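Local coordinates for tissue factor pathway inhibitor 2 (Homo sapiens, PDB 1ZR0), which inhibits trypsin, plasmin and factor VIIa/tissue factor through its Kunitz-type inhibitory domains, the first of which is the piece described here, at residues E53-D56 with D57-R61. Sequence-based numbering, arbitrary orientation.
Sequences EACD and DACWR
E53 and D57, one helical turn apart, bring two carboxylates together: OE2 of E53 lies 3.6 Å from OD2 of D57. The two carboxylate planes stand at 90° to each other. In E53, CG is anti to the backbone N (chi1 -178°), and a bend at chi2 then brings the end of the chain near D57, the two side chains crossing at a slant. D57 turns its CG opposite its carbonyl carbon (chi1 -63°), which folds the acid back over E53 O. OD2 of D57 comes within 3.2 Å of that carbonyl O of E53, an approach of two acceptors that is no hydrogen bond. If both acids are ionised, the proximity should be unfavourable and may raise the proton affinity of one of them. The backbone beneath is regular: D57 N donates to E53 O at 2.8 Å in a nearly straight bond, and A58 N to A54 O at 2.9 Å. Helix 52-58 is the C-terminal helix of the Kunitz (BPTI-like) fold; one disulfide starts from C55 within it and another from C59 just beyond its end. C55 is bonded to C34 on strand 33-39 and C59 to C9 in the N-terminal part of the chain. The two sulfurs, C55 SG and C59 SG, are 4.4 Å apart, in contact but belonging to different bridges. C59 is the first residue to leave helical backbone angles, yet its N still reaches C55 O at 3.0 Å, in a markedly bent bond. CB of C59 packs at 3.3 Å against C55 O. F49 touches the side chains of C55 and A58. Past the helix end, CB of W60 rests 3.5 Å from the carbonyl O of D56, while the indole turns out from the helix, and CB of R61 sits over the centre of one of its faces.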
loop_
_atom_site.group_PDB
_atom_site.type_symbol
_atom_site.label_atom_id
_atom_site.label_comp_id
_atom_site.label_asym_id
_atom_site.label_seq_id
_atom_site.Cartn_x
_atom_site.Cartn_y
_atom_site.Cartn_z
ATOM N N GLU B 53 -13.213 -21.924 -0.945
ATOM C CA GLU B 53 -13.047 -23.363 -1.322
ATOM C C GLU B 53 -11.715 -23.919 -0.871
ATOM O O GLU B 53 -11.641 -25.019 -0.309
ATOM C CB GLU B 53 -13.230 -23.475 -2.843
ATOM C CG GLU B 53 -13.140 -24.886 -3.373
ATOM C CD GLU B 53 -14.390 -25.734 -3.138
ATOM O OE1 GLU B 53 -15.416 -25.189 -2.667
ATOM O OE2 GLU B 53 -14.350 -26.975 -3.477
ATOM N N ALA B 54 -10.640 -23.183 -1.101
ATOM C CA ALA B 54 -9.310 -23.586 -0.720
ATOM C C ALA B 54 -9.167 -23.802 0.766
ATOM O O ALA B 54 -8.630 -24.866 1.227
ATOM C CB ALA B 54 -8.311 -22.624 -1.188
ATOM N N CYS B 55 -9.660 -22.827 1.532
ATOM C CA CYS B 55 -9.774 -22.945 2.972
ATOM C C CYS B 55 -10.610 -24.137 3.426
ATOM O O CYS B 55 -10.179 -24.909 4.289
ATOM C CB CYS B 55 -10.292 -21.578 3.568
ATOM S SG CYS B 55 -10.140 -21.504 5.338
ATOM N N ASP B 56 -11.790 -24.306 2.865
ATOM C CA ASP B 56 -12.725 -25.382 3.199
ATOM C C ASP B 56 -12.045 -26.757 2.950
ATOM O O ASP B 56 -12.084 -27.625 3.844
ATOM C CB ASP B 56 -13.936 -25.246 2.322
ATOM C CG ASP B 56 -15.084 -26.215 2.683
ATOM O OD1 ASP B 56 -15.561 -26.341 3.836
ATOM O OD2 ASP B 56 -15.515 -26.918 1.825
ATOM N N ASP B 57 -11.410 -26.896 1.823
ATOM C CA ASP B 57 -10.637 -28.159 1.498
ATOM C C ASP B 57 -9.467 -28.387 2.419
ATOM O O ASP B 57 -9.339 -29.483 3.039
ATOM C CB ASP B 57 -10.177 -28.145 0.072
ATOM C CG ASP B 57 -11.296 -28.140 -0.908
ATOM O OD1 ASP B 57 -12.413 -28.573 -0.636
ATOM O OD2 ASP B 57 -11.076 -27.678 -2.033
ATOM N N ALA B 58 -8.633 -27.337 2.648
ATOM C CA ALA B 58 -7.503 -27.457 3.521
ATOM C C ALA B 58 -7.798 -27.821 4.956
ATOM O O ALA B 58 -6.995 -28.516 5.626
ATOM C CB ALA B 58 -6.621 -26.310 3.416
ATOM N N CYS B 59 -8.939 -27.352 5.445
ATOM C CA CYS B 59 -9.298 -27.419 6.845
ATOM C C CYS B 59 -10.481 -28.332 7.018
ATOM O O CYS B 59 -11.210 -28.263 8.000
ATOM C CB CYS B 59 -9.550 -25.955 7.386
ATOM S SG CYS B 59 -8.088 -24.917 7.234
ATOM N N TRP B 60 -10.610 -29.319 6.139
ATOM C CA TRP B 60 -11.809 -30.138 6.125
ATOM C C TRP B 60 -11.931 -30.978 7.391
ATOM O O TRP B 60 -13.036 -31.324 7.787
ATOM C CB TRP B 60 -11.832 -31.000 4.870
ATOM C CG TRP B 60 -10.867 -32.113 4.950
ATOM C CD1 TRP B 60 -9.511 -32.082 4.773
ATOM C CD2 TRP B 60 -11.211 -33.453 5.190
ATOM N NE1 TRP B 60 -8.996 -33.359 4.935
ATOM C CE2 TRP B 60 -10.016 -34.216 5.165
ATOM C CE3 TRP B 60 -12.405 -34.096 5.436
ATOM C CZ2 TRP B 60 -10.005 -35.594 5.397
ATOM C CZ3 TRP B 60 -12.398 -35.480 5.648
ATOM C CH2 TRP B 60 -11.206 -36.190 5.611
ATOM N N ARG B 61 -10.806 -31.424 7.945
ATOM C CA ARG B 61 -10.777 -32.232 9.141
ATOM C C ARG B 61 -9.611 -31.758 9.968
ATOM O O ARG B 61 -8.511 -31.571 9.468
ATOM C CB ARG B 61 -10.591 -33.750 8.792
ATOM C CG ARG B 61 -10.657 -34.614 9.992
ATOM C CD ARG B 61 -10.720 -36.109 9.675
ATOM N NE ARG B 61 -12.070 -36.480 9.275
ATOM C CZ ARG B 61 -12.470 -37.737 9.148
ATOM N NH1 ARG B 61 -11.639 -38.733 9.424
ATOM N NH2 ARG B 61 -13.694 -37.983 8.748
#